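Local coordinates for protein peptidyl tryptophan dihydroxylase (Pseudomonas putida, PDB 7CTQ) that uses FAD as a flavoprotein monooxygenase to dihydroxylate a peptidyl tryptophan, a step essential for making the tryptophylquinone cofactor of quinohemoprotein amine dehydrogenase, at residues R154-T158 against R339-W343; A352-S356 against L426-L431; L389-L394 against M421-W425. All blocks are in the same frame, centred on the assembly; numbering follows the deposited sequence. Where two conformers were deposited one is given.

Interaction 1 (R154-T158 against R339-W343); sequences RGPET and RRQGW
Pro156 is clasped between Trp343 and the two arginines Arg339 and Arg340. Its CD sits over the face of the indole, 3.6 Å from the centroid of the five-membered ring and 10° off the normal, a CH-pi contact. Trp343 has CG anti to its backbone N (chi1 -170°), which turns the indole toward Pro156 and Gly155. The same ring reaches Gly155, whose CA is 3.3 Å from Trp343 CZ2. A side chain on Gly155 would run into the indole.

The other edge of the proline ring meets the arginines. In the conformer given, Arg339 NH2 comes within 3.3 Å of Pro156 CB, and water 1 links it to the backbone N of Glu157. A second conformer was deposited, which makes this part less certain. Arg340 stays extended and lays one guanidinium face against Pro156 CB. In the plane of that group, NH2 gives a nearly straight hydrogen bond to Thr158 OG1 (2.9 Å, 170°). Water 2 bridges the same hydroxyl to Arg340 NE. Thr158 OG1 in turn donates to Pro156 O at 2.6 Å, from above the carbonyl plane. Arg340 NH1 also forms a salt bridge with Asp201, a second anchor for the guanidinium.

Arg154 and Glu157 close the loop with a side-on, two-nitrogen salt bridge. The loop joining strands 153-154 and 158-166 thus packs on the end of helix 335-341 and the residues after it, by a proline CH-pi contact and an arginine-hydroxyl bond. This is part of an FAD-dependent monooxygenase fold, with the Thr158 side chain about 8 Å from the bound FAD.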
ATOM      1  N   ARG A 154       1.450 -14.554  -4.392  1.00 27.14           N
ATOM      2  CA  ARG A 154       2.689 -14.036  -4.952  1.00 32.11           C
ATOM      3  C   ARG A 154       2.509 -13.931  -6.453  1.00 33.12           C
ATOM      4  O   ARG A 154       2.144 -14.915  -7.102  1.00 34.82           O
ATOM      5  CB  ARG A 154       3.877 -14.934  -4.613  1.00 30.19           C
ATOM      6  CG  ARG A 154       5.214 -14.251  -4.829  1.00 35.76           C
ATOM      7  CD  ARG A 154       6.388 -15.085  -4.345  1.00 40.90           C
ATOM      8  NE  ARG A 154       7.618 -14.322  -4.530  1.00 32.94           N
ATOM      9  CZ  ARG A 154       8.208 -13.606  -3.581  1.00 34.80           C
ATOM     10  NH1 ARG A 154       9.315 -12.923  -3.864  1.00 39.72           N
ATOM     11  NH2 ARG A 154       7.715 -13.593  -2.350  1.00 35.94           N
ATOM     12  N   GLY A 155       2.720 -12.738  -6.996  1.00 34.16           N
ATOM     13  CA  GLY A 155       2.572 -12.531  -8.415  1.00 31.83           C
ATOM     14  C   GLY A 155       3.839 -12.867  -9.169  1.00 36.33           C
ATOM     15  O   GLY A 155       4.811 -13.374  -8.599  1.00 31.99           O
ATOM     16  N   PRO A 156       3.849 -12.580 -10.469  1.00 33.01           N
ATOM     17  CA  PRO A 156       5.047 -12.825 -11.285  1.00 39.34           C
ATOM     18  C   PRO A 156       6.267 -12.199 -10.637  1.00 37.22           C
ATOM     19  O   PRO A 156       6.246 -11.025 -10.274  1.00 32.40           O
ATOM     20  CB  PRO A 156       4.716 -12.144 -12.616  1.00 33.17           C
ATOM     21  CG  PRO A 156       3.222 -12.000 -12.621  1.00 41.49           C
ATOM     22  CD  PRO A 156       2.817 -11.826 -11.195  1.00 39.37           C
ATOM     23  N   GLU A 157       7.321 -13.005 -10.466  1.00 37.63           N
ATOM     24  CA  GLU A 157       8.537 -12.539  -9.810  1.00 37.88           C
ATOM     25  C   GLU A 157       9.128 -11.357 -10.570  1.00 39.74           C
ATOM     26  O   GLU A 157       9.351 -11.429 -11.782  1.00 35.35           O
ATOM     27  CB  GLU A 157       9.561 -13.668  -9.716  1.00 37.04           C
ATOM     28  CG  GLU A 157      10.550 -13.461  -8.581  1.00 37.68           C
ATOM     29  CD  GLU A 157       9.870 -13.470  -7.220  1.00 48.29           C
ATOM     30  OE1 GLU A 157       8.886 -14.235  -7.032  1.00 42.86           O
ATOM     31  OE2 GLU A 157      10.303 -12.692  -6.342  1.00 43.96           O
ATOM     32  N   THR A 158       9.372 -10.262  -9.854  1.00 37.81           N
ATOM     33  CA  THR A 158       9.695  -8.990 -10.487  1.00 38.73           C
ATOM     34  C   THR A 158      10.845  -8.320  -9.746  1.00 36.47           C
ATOM     35  O   THR A 158      10.884  -8.325  -8.512  1.00 34.17           O
ATOM     36  CB  THR A 158       8.458  -8.071 -10.494  1.00 37.87           C
ATOM     37  OG1 THR A 158       7.347  -8.774 -11.070  1.00 34.94           O
ATOM     38  CG2 THR A 158       8.708  -6.837 -11.313  1.00 38.48           C
ATOM     39  N   ARG A 339       2.338 -11.689 -19.284  0.51 38.96           N
ATOM     40  CA  ARG A 339       2.215 -12.207 -17.926  0.51 41.95           C
ATOM     41  C   ARG A 339       1.592 -11.169 -16.992  0.51 45.34           C
ATOM     42  O   ARG A 339       0.785 -11.513 -16.120  0.51 39.65           O
ATOM     43  CB  ARG A 339       3.590 -12.653 -17.425  0.51 43.69           C
ATOM     44  CG  ARG A 339       3.673 -12.990 -15.944  0.51 45.94           C
ATOM     45  CD  ARG A 339       3.410 -14.470 -15.664  0.51 47.98           C
ATOM     46  NE  ARG A 339       4.618 -15.294 -15.716  0.51 42.24           N
ATOM     47  CZ  ARG A 339       5.307 -15.698 -14.651  0.51 44.93           C
ATOM     48  NH1 ARG A 339       6.388 -16.449 -14.807  0.51 52.15           N
ATOM     49  NH2 ARG A 339       4.924 -15.354 -13.432  0.51 46.96           N
ATOM     50  N   ARG A 340       1.926  -9.889 -17.177  1.00 43.42           N
ATOM     51  CA  ARG A 340       1.438  -8.856 -16.270  1.00 38.91           C
ATOM     52  C   ARG A 340       0.077  -8.284 -16.652  1.00 37.80           C
ATOM     53  O   ARG A 340      -0.614  -7.724 -15.790  1.00 36.35           O
ATOM     54  CB  ARG A 340       2.488  -7.747 -16.164  1.00 36.24           C
ATOM     55  CG  ARG A 340       3.564  -8.162 -15.175  1.00 41.56           C
ATOM     56  CD  ARG A 340       4.937  -7.539 -15.392  1.00 38.82           C
ATOM     57  NE  ARG A 340       5.850  -8.166 -14.445  1.00 35.71           N
ATOM     58  CZ  ARG A 340       6.531  -9.281 -14.692  1.00 37.57           C
ATOM     59  NH1 ARG A 340       6.436  -9.862 -15.883  1.00 32.26           N
ATOM     60  NH2 ARG A 340       7.314  -9.800 -13.751  1.00 34.19           N
ATOM     61  N   GLN A 341      -0.348  -8.449 -17.893  1.00 35.89           N
ATOM     62  CA  GLN A 341      -1.660  -7.983 -18.303  1.00 38.62           C
ATOM     63  C   GLN A 341      -2.781  -8.945 -17.918  1.00 40.51           C
ATOM     64  O   GLN A 341      -3.960  -8.580 -18.028  1.00 38.46           O
ATOM     65  CB  GLN A 341      -1.649  -7.729 -19.811  1.00 41.56           C
ATOM     66  CG  GLN A 341      -0.790  -6.514 -20.183  1.00 44.38           C
ATOM     67  CD  GLN A 341      -0.453  -6.450 -21.667  1.00 48.61           C
ATOM     68  OE1 GLN A 341      -0.465  -7.467 -22.353  1.00 47.95           O
ATOM     69  NE2 GLN A 341      -0.127  -5.254 -22.157  1.00 42.46           N
ATOM     70  N   GLY A 342      -2.446 -10.149 -17.459  1.00 41.73           N
ATOM     71  CA  GLY A 342      -3.452 -11.113 -17.055  1.00 40.99           C
ATOM     72  C   GLY A 342      -3.376 -11.477 -15.585  1.00 45.04           C
ATOM     73  O   GLY A 342      -4.064 -12.400 -15.132  1.00 42.69           O
ATOM     74  N   TRP A 343      -2.548 -10.757 -14.822  1.00 31.89           N
ATOM     75  CA  TRP A 343      -2.397 -11.052 -13.405  1.00 35.61           C
ATOM     76  C   TRP A 343      -3.025  -9.942 -12.563  1.00 41.98           C
ATOM     77  O   TRP A 343      -2.875  -8.763 -12.900  1.00 36.11           O
ATOM     78  CB  TRP A 343      -0.914 -11.207 -13.019  1.00 30.54           C
ATOM     79  CG  TRP A 343      -0.791 -11.744 -11.641  1.00 29.25           C
ATOM     80  CD1 TRP A 343      -0.817 -13.068 -11.265  1.00 30.91           C
ATOM     81  CD2 TRP A 343      -0.719 -10.984 -10.437  1.00 32.01           C
ATOM     82  NE1 TRP A 343      -0.732 -13.165  -9.893  1.00 35.45           N
ATOM     83  CE2 TRP A 343      -0.671 -11.904  -9.361  1.00 32.54           C
ATOM     84  CE3 TRP A 343      -0.655  -9.614 -10.157  1.00 34.22           C
ATOM     85  CZ2 TRP A 343      -0.581 -11.493  -8.036  1.00 29.81           C
ATOM     86  CZ3 TRP A 343      -0.551  -9.212  -8.840  1.00 36.77           C
ATOM     87  CH2 TRP A 343      -0.516 -10.151  -7.797  1.00 31.03           C
TER
HETATM   88  O   HOH W   1       7.288 -15.780 -11.778  1.00 42.87           O
HETATM   89  O   HOH W   2       5.192  -7.352 -11.761  1.00 39.67           O

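Interaction 2 (A352-S356 against L426-L431); sequences AADWS and LLEQGL
Trp355 lies against the C-terminal end of helix 416-428 and has by far the most surface buried in this contact. Its CG is anti to the backbone N (chi1 179°), which carries the indole alongside Leu431. The two side chains lie side by side and point the same way. Leu431 CB stands over the centre of the indole, 3.8 Å from Trp355 CD2. Leu431 CD1 lies over the five-membered ring, 3.8 Å from its centroid and 20° off the normal, a CH-pi contact.

The far end of the indole meets the last turn of the helix. Trp355 CH2 touches Leu426 CD2 at 3.7 Å, and the two side chains cross obliquely. Gln429 CB packs near CE3 and CZ3, while Gln429 O lies at the ring edge, near its plane. Val398 of helix 395-402 also touches Trp355, so the indole joins two helices.

Ala353 adds a smaller contact. Its methyl rests on the peptide between Gln429 and Gly430, with CB 3.5 Å from Gln429 C. Gly430 has a positive phi (99°) and ends the helix in a Schellman motif. Leu431 N bonds back to Leu426 O, and Gly430 N to Leu427 O. A side chain on Gly430 would press on Ala353 and on the backbone of Trp355, and would jam against the preceding carbonyl.

The polar link is indirect. Water 3 accepts from Asp354 N and donates to Gln429 O, both at 2.8 Å. It serves a carbonyl at the helix end. Within the loop, Ser356 OG hydrogen-bonds to Asp354 OD1. The chemistry is thus mainly apolar, an indole laid on a helix terminus, with one water joining the two backbones.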
ATOM      1  N   ALA A 352     -19.905  -7.528 -11.711  1.00 31.83           N
ATOM      2  CA  ALA A 352     -21.320  -7.509 -12.058  1.00 30.79           C
ATOM      3  C   ALA A 352     -22.181  -7.995 -10.894  1.00 29.20           C
ATOM      4  O   ALA A 352     -21.790  -8.897 -10.150  1.00 37.72           O
ATOM      5  CB  ALA A 352     -21.559  -8.386 -13.289  1.00 39.57           C
ATOM      6  N   ALA A 353     -23.369  -7.404 -10.752  1.00 28.75           N
ATOM      7  CA  ALA A 353     -24.316  -7.825  -9.727  1.00 33.76           C
ATOM      8  C   ALA A 353     -24.845  -9.232 -10.001  1.00 39.63           C
ATOM      9  O   ALA A 353     -24.921  -9.689 -11.145  1.00 34.12           O
ATOM     10  CB  ALA A 353     -25.494  -6.844  -9.640  1.00 31.27           C
ATOM     11  N   ASP A 354     -25.226  -9.916  -8.925  1.00 33.64           N
ATOM     12  CA  ASP A 354     -25.899 -11.210  -9.020  1.00 34.22           C
ATOM     13  C   ASP A 354     -26.781 -11.321  -7.779  1.00 37.48           C
ATOM     14  O   ASP A 354     -26.358 -11.860  -6.749  1.00 32.12           O
ATOM     15  CB  ASP A 354     -24.913 -12.367  -9.117  1.00 38.97           C
ATOM     16  CG  ASP A 354     -25.608 -13.720  -9.307  1.00 51.11           C
ATOM     17  OD1 ASP A 354     -26.863 -13.782  -9.286  1.00 48.92           O
ATOM     18  OD2 ASP A 354     -24.890 -14.724  -9.483  1.00 53.11           O
ATOM     19  N   TRP A 355     -28.013 -10.818  -7.899  1.00 31.91           N
ATOM     20  CA  TRP A 355     -28.902 -10.801  -6.746  1.00 32.91           C
ATOM     21  C   TRP A 355     -29.169 -12.205  -6.233  1.00 38.52           C
ATOM     22  O   TRP A 355     -29.328 -12.397  -5.023  1.00 35.19           O
ATOM     23  CB  TRP A 355     -30.221 -10.103  -7.076  1.00 35.24           C
ATOM     24  CG  TRP A 355     -31.137 -10.100  -5.890  1.00 38.09           C
ATOM     25  CD1 TRP A 355     -32.243 -10.873  -5.705  1.00 45.76           C
ATOM     26  CD2 TRP A 355     -30.977  -9.330  -4.689  1.00 37.20           C
ATOM     27  NE1 TRP A 355     -32.803 -10.610  -4.476  1.00 42.47           N
ATOM     28  CE2 TRP A 355     -32.045  -9.667  -3.832  1.00 41.56           C
ATOM     29  CE3 TRP A 355     -30.044  -8.383  -4.264  1.00 33.58           C
ATOM     30  CZ2 TRP A 355     -32.211  -9.082  -2.575  1.00 39.43           C
ATOM     31  CZ3 TRP A 355     -30.205  -7.798  -3.013  1.00 39.66           C
ATOM     32  CH2 TRP A 355     -31.283  -8.152  -2.184  1.00 39.27           C
ATOM     33  N   SER A 356     -29.189 -13.195  -7.132  1.00 41.33           N
ATOM     34  CA  SER A 356     -29.458 -14.573  -6.728  1.00 48.34           C
ATOM     35  C   SER A 356     -28.401 -15.105  -5.766  1.00 43.82           C
ATOM     36  O   SER A 356     -28.694 -15.995  -4.962  1.00 45.37           O
ATOM     37  CB  SER A 356     -29.559 -15.476  -7.969  1.00 47.95           C
ATOM     38  OG  SER A 356     -28.284 -15.747  -8.531  1.00 44.31           O
ATOM     39  N   LEU A 426     -30.430  -1.561  -3.586  1.00 29.97           N
ATOM     40  CA  LEU A 426     -30.905  -2.844  -4.093  1.00 29.43           C
ATOM     41  C   LEU A 426     -30.775  -2.926  -5.608  1.00 30.01           C
ATOM     42  O   LEU A 426     -30.488  -3.995  -6.163  1.00 33.48           O
ATOM     43  CB  LEU A 426     -32.355  -3.064  -3.670  1.00 27.97           C
ATOM     44  CG  LEU A 426     -32.525  -3.233  -2.151  1.00 38.54           C
ATOM     45  CD1 LEU A 426     -33.999  -3.140  -1.760  1.00 35.33           C
ATOM     46  CD2 LEU A 426     -31.922  -4.555  -1.690  1.00 29.12           C
ATOM     47  N   LEU A 427     -31.027  -1.817  -6.292  1.00 31.36           N
ATOM     48  CA  LEU A 427     -30.862  -1.785  -7.743  1.00 35.76           C
ATOM     49  C   LEU A 427     -29.428  -2.107  -8.123  1.00 37.93           C
ATOM     50  O   LEU A 427     -29.170  -2.916  -9.021  1.00 28.96           O
ATOM     51  CB  LEU A 427     -31.244  -0.404  -8.263  1.00 36.19           C
ATOM     52  CG  LEU A 427     -31.929  -0.313  -9.610  1.00 46.18           C
ATOM     53  CD1 LEU A 427     -33.400  -0.641  -9.424  1.00 55.07           C
ATOM     54  CD2 LEU A 427     -31.730   1.080 -10.176  1.00 46.62           C
ATOM     55  N   GLU A 428     -28.477  -1.472  -7.438  1.00 28.78           N
ATOM     56  CA  GLU A 428     -27.074  -1.688  -7.713  1.00 28.60           C
ATOM     57  C   GLU A 428     -26.636  -3.097  -7.366  1.00 30.01           C
ATOM     58  O   GLU A 428     -25.618  -3.554  -7.890  1.00 38.88           O
ATOM     59  CB  GLU A 428     -26.247  -0.660  -6.943  1.00 30.87           C
ATOM     60  CG  GLU A 428     -26.453   0.753  -7.475  1.00 41.37           C
ATOM     61  CD  GLU A 428     -25.990   1.859  -6.522  1.00 50.46           C
ATOM     62  OE1 GLU A 428     -25.692   1.570  -5.338  1.00 53.78           O
ATOM     63  OE2 GLU A 428     -25.958   3.029  -6.961  1.00 45.92           O
ATOM     64  N   GLN A 429     -27.378  -3.802  -6.507  1.00 29.26           N
ATOM     65  CA  GLN A 429     -27.043  -5.178  -6.180  1.00 35.11           C
ATOM     66  C   GLN A 429     -27.777  -6.182  -7.063  1.00 29.34           C
ATOM     67  O   GLN A 429     -27.615  -7.393  -6.874  1.00 30.15           O
ATOM     68  CB  GLN A 429     -27.323  -5.467  -4.699  1.00 29.48           C
ATOM     69  CG  GLN A 429     -26.621  -4.501  -3.747  1.00 34.29           C
ATOM     70  CD  GLN A 429     -25.153  -4.298  -4.078  1.00 39.34           C
ATOM     71  OE1 GLN A 429     -24.428  -5.251  -4.343  1.00 39.69           O
ATOM     72  NE2 GLN A 429     -24.707  -3.054  -4.054  1.00 46.51           N
ATOM     73  N   GLY A 430     -28.521  -5.711  -8.061  1.00 32.42           N
ATOM     74  CA  GLY A 430     -29.133  -6.604  -9.025  1.00 36.04           C
ATOM     75  C   GLY A 430     -30.593  -6.922  -8.774  1.00 33.25           C
ATOM     76  O   GLY A 430     -31.156  -7.764  -9.484  1.00 35.01           O
ATOM     77  N   LEU A 431     -31.212  -6.302  -7.777  1.00 34.85           N
ATOM     78  CA  LEU A 431     -32.646  -6.460  -7.542  1.00 38.53           C
ATOM     79  C   LEU A 431     -33.340  -5.339  -8.301  1.00 44.10           C
ATOM     80  O   LEU A 431     -33.449  -4.213  -7.810  1.00 47.06           O
ATOM     81  CB  LEU A 431     -32.978  -6.415  -6.056  1.00 34.17           C
ATOM     82  CG  LEU A 431     -34.484  -6.571  -5.794  1.00 40.81           C
ATOM     83  CD1 LEU A 431     -34.871  -8.038  -5.769  1.00 39.63           C
ATOM     84  CD2 LEU A 431     -34.916  -5.872  -4.520  1.00 41.96           C
TER
HETATM   85  O   HOH W   3     -25.151  -8.675  -6.373  1.00 33.95           O

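Interaction 3 (L389-L394 against M421-W425); sequences LQGVEL and MVRRW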
ATOM      1  N   LEU A 389     -26.606   1.367   5.684  1.00 42.56           N
ATOM      2  CA  LEU A 389     -26.520   2.609   4.920  1.00 48.52           C
ATOM      3  C   LEU A 389     -27.024   3.734   5.817  1.00 42.94           C
ATOM      4  O   LEU A 389     -28.224   3.802   6.109  1.00 41.34           O
ATOM      5  CB  LEU A 389     -27.350   2.529   3.641  1.00 43.95           C
ATOM      6  CG  LEU A 389     -26.982   1.428   2.656  1.00 51.75           C
ATOM      7  CD1 LEU A 389     -28.073   1.323   1.598  1.00 38.91           C
ATOM      8  CD2 LEU A 389     -25.612   1.697   2.036  1.00 40.64           C
ATOM      9  N   GLN A 390     -26.110   4.601   6.263  1.00 56.32           N
ATOM     10  CA  GLN A 390     -26.457   5.750   7.111  1.00 53.51           C
ATOM     11  C   GLN A 390     -27.342   5.337   8.286  1.00 52.96           C
ATOM     12  O   GLN A 390     -28.331   5.997   8.603  1.00 60.66           O
ATOM     13  CB  GLN A 390     -27.132   6.854   6.292  1.00 56.14           C
ATOM     14  CG  GLN A 390     -26.191   7.585   5.343  1.00 53.32           C
ATOM     15  CD  GLN A 390     -25.170   8.461   6.074  1.00 66.25           C
ATOM     16  OE1 GLN A 390     -25.542   9.369   6.821  1.00 75.99           O
ATOM     17  NE2 GLN A 390     -23.876   8.198   5.843  1.00 57.61           N
ATOM     18  N   GLY A 391     -27.000   4.210   8.917  1.00 53.07           N
ATOM     19  CA  GLY A 391     -27.700   3.720  10.084  1.00 45.70           C
ATOM     20  C   GLY A 391     -28.754   2.669   9.810  1.00 54.19           C
ATOM     21  O   GLY A 391     -29.186   1.988  10.749  1.00 58.73           O
ATOM     22  N   VAL A 392     -29.187   2.528   8.561  1.00 49.00           N
ATOM     23  CA  VAL A 392     -30.219   1.563   8.199  1.00 46.71           C
ATOM     24  C   VAL A 392     -29.537   0.226   7.947  1.00 51.55           C
ATOM     25  O   VAL A 392     -28.842   0.061   6.942  1.00 42.89           O
ATOM     26  CB  VAL A 392     -31.004   2.018   6.965  1.00 45.45           C
ATOM     27  CG1 VAL A 392     -32.204   1.103   6.739  1.00 33.37           C
ATOM     28  CG2 VAL A 392     -31.428   3.468   7.123  1.00 46.59           C
ATOM     29  N   GLU A 393     -29.720  -0.724   8.860  1.00 49.28           N
ATOM     30  CA  GLU A 393     -29.172  -2.057   8.658  1.00 49.17           C
ATOM     31  C   GLU A 393     -29.900  -2.751   7.516  1.00 37.06           C
ATOM     32  O   GLU A 393     -31.131  -2.716   7.436  1.00 40.63           O
ATOM     33  CB  GLU A 393     -29.290  -2.894   9.933  1.00 47.57           C
ATOM     34  CG  GLU A 393     -28.689  -2.262  11.167  1.00 57.56           C
ATOM     35  CD  GLU A 393     -28.583  -3.249  12.317  1.00 66.60           C
ATOM     36  OE1 GLU A 393     -27.448  -3.655  12.630  1.00 64.62           O
ATOM     37  OE2 GLU A 393     -29.629  -3.627  12.894  1.00 71.77           O
ATOM     38  N   LEU A 394     -29.135  -3.414   6.651  1.00 37.28           N
ATOM     39  CA  LEU A 394     -29.689  -4.041   5.455  1.00 32.28           C
ATOM     40  C   LEU A 394     -30.087  -5.498   5.643  1.00 33.96           C
ATOM     41  O   LEU A 394     -30.979  -5.980   4.935  1.00 39.46           O
ATOM     42  CB  LEU A 394     -28.678  -3.952   4.314  1.00 34.26           C
ATOM     43  CG  LEU A 394     -28.236  -2.547   3.933  1.00 37.43           C
ATOM     44  CD1 LEU A 394     -27.102  -2.656   2.920  1.00 37.67           C
ATOM     45  CD2 LEU A 394     -29.398  -1.752   3.366  1.00 38.16           C
ATOM     46  N   MET A 421     -33.047   5.659  -0.555  1.00 41.03           N
ATOM     47  CA  MET A 421     -31.665   5.222  -0.416  1.00 41.07           C
ATOM     48  C   MET A 421     -31.561   3.702  -0.481  1.00 43.26           C
ATOM     49  O   MET A 421     -30.692   3.156  -1.170  1.00 36.43           O
ATOM     50  CB  MET A 421     -31.095   5.750   0.898  1.00 47.20           C
ATOM     51  CG  MET A 421     -29.658   5.387   1.191  1.00 43.43           C
ATOM     52  SD  MET A 421     -29.227   5.761   2.917  1.00 50.61           S
ATOM     53  CE  MET A 421     -30.529   4.890   3.801  1.00 44.06           C
ATOM     54  N   VAL A 422     -32.455   2.999   0.219  1.00 32.62           N
ATOM     55  CA  VAL A 422     -32.391   1.543   0.235  1.00 35.06           C
ATOM     56  C   VAL A 422     -32.720   0.976  -1.141  1.00 35.59           C
ATOM     57  O   VAL A 422     -32.095   0.006  -1.589  1.00 31.63           O
ATOM     58  CB  VAL A 422     -33.323   0.984   1.324  1.00 36.45           C
ATOM     59  CG1 VAL A 422     -33.665  -0.478   1.037  1.00 30.62           C
ATOM     60  CG2 VAL A 422     -32.678   1.176   2.702  1.00 38.50           C
ATOM     61  N   ARG A 423     -33.694   1.577  -1.832  1.00 34.62           N
ATOM     62  CA  ARG A 423     -34.067   1.116  -3.169  1.00 40.20           C
ATOM     63  C   ARG A 423     -32.917   1.248  -4.159  1.00 33.40           C
ATOM     64  O   ARG A 423     -32.725   0.380  -5.019  1.00 33.66           O
ATOM     65  CB  ARG A 423     -35.267   1.909  -3.679  1.00 37.90           C
ATOM     66  CG  ARG A 423     -36.552   1.621  -2.948  1.00 44.97           C
ATOM     67  CD  ARG A 423     -37.698   2.421  -3.551  1.00 47.69           C
ATOM     68  NE  ARG A 423     -38.988   2.004  -3.006  1.00 50.34           N
ATOM     69  CZ  ARG A 423     -39.727   1.007  -3.488  1.00 49.60           C
ATOM     70  NH1 ARG A 423     -39.313   0.311  -4.537  1.00 47.21           N
ATOM     71  NH2 ARG A 423     -40.888   0.711  -2.924  1.00 49.05           N
ATOM     72  N   ARG A 424     -32.175   2.350  -4.086  1.00 30.23           N
ATOM     73  CA  ARG A 424     -31.035   2.539  -4.981  1.00 33.14           C
ATOM     74  C   ARG A 424     -29.955   1.493  -4.734  1.00 35.24           C
ATOM     75  O   ARG A 424     -29.355   0.982  -5.680  1.00 31.24           O
ATOM     76  CB  ARG A 424     -30.462   3.942  -4.805  1.00 34.71           C
ATOM     77  CG  ARG A 424     -31.335   5.042  -5.382  1.00 30.35           C
ATOM     78  CD  ARG A 424     -30.542   6.329  -5.515  1.00 37.07           C
ATOM     79  NE  ARG A 424     -29.899   6.714  -4.257  1.00 39.77           N
ATOM     80  CZ  ARG A 424     -30.482   7.450  -3.314  1.00 40.06           C
ATOM     81  NH1 ARG A 424     -31.731   7.877  -3.482  1.00 37.01           N
ATOM     82  NH2 ARG A 424     -29.824   7.750  -2.197  1.00 36.81           N
ATOM     83  N   TRP A 425     -29.677   1.176  -3.466  1.00 32.76           N
ATOM     84  CA  TRP A 425     -28.707   0.123  -3.175  1.00 29.89           C
ATOM     85  C   TRP A 425     -29.156  -1.209  -3.765  1.00 30.77           C
ATOM     86  O   TRP A 425     -28.370  -1.914  -4.405  1.00 28.72           O
ATOM     87  CB  TRP A 425     -28.494   0.005  -1.660  1.00 34.84           C
ATOM     88  CG  TRP A 425     -27.372  -0.910  -1.277  1.00 29.72           C
ATOM     89  CD1 TRP A 425     -26.049  -0.587  -1.179  1.00 32.21           C
ATOM     90  CD2 TRP A 425     -27.472  -2.302  -0.950  1.00 31.23           C
ATOM     91  NE1 TRP A 425     -25.320  -1.697  -0.809  1.00 29.56           N
ATOM     92  CE2 TRP A 425     -26.172  -2.758  -0.660  1.00 33.83           C
ATOM     93  CE3 TRP A 425     -28.542  -3.209  -0.867  1.00 31.84           C
ATOM     94  CZ2 TRP A 425     -25.906  -4.086  -0.294  1.00 33.19           C
ATOM     95  CZ3 TRP A 425     -28.276  -4.526  -0.502  1.00 30.06           C
ATOM     96  CH2 TRP A 425     -26.968  -4.948  -0.218  1.00 28.93           C
TER
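Leu389, in a short hairpin, and Leu394, just after it, point toward helix 416-428, and Trp425 receives both. Leu394 CD1 is the bump that meets the flat of the indole. It stands over the six-membered ring, 3.6 Å from its centroid and 9° off the normal, a CH-pi contact. The two side chains come from opposite directions. Leu389 crosses Trp425 at about a right angle and fits its CD1 against the base of the indole, 3.5 Å from Trp425 CB.

Met421, one turn earlier, fills the hollow beside the turn. Its chain runs out straight, then bends at chi3 (53°) and tucks CE in between Leu389 and Val392. CE lies 3.4 Å from Leu389 O and 3.7 Å from Val392 CG2, while SD rests near Leu389 CB. Val422 CG2 faces Val392 CG1 more loosely, at 4.1 Å. The turn itself is a type I' beta turn from Leu389 to Val392, closed by two backbone hydrogen bonds between these residues.

Replacing Trp425 with an alanine would probably leave Leu394 CD1 without the ring face it rests on, and the Leu389 methyls without the indole carbons CG and CD1. Val377 of strand 370-378 also touches Leu394 and Trp425. The contact between hairpin and helix is mainly apolar and rests on dispersion and shape, with the Leu389 carbonyl oxygen a polar atom met by the methionine methyl.

Interactions 2 and 3 both use helix 416-428, and their centres are about 14 Å apart. Interaction 3 places a hairpin on the body of that helix; interaction 2 lays a loop on its C-terminal end. Interaction 1 holds other elements, centre to centre about 31 Å from interaction 2 and about 38 Å from interaction 3. All three are partly buried, but interaction 1 lies nearer the centre of the chain (centres about 17 Å away, against about 30 Å) and near the bound FAD, while the other two are outlying. Each sets aliphatic carbon over a tryptophan face. Interaction 1 adds arginine hydrogen bonding and bridging waters, interaction 2 one bridging water; interaction 3 is mainly apolar.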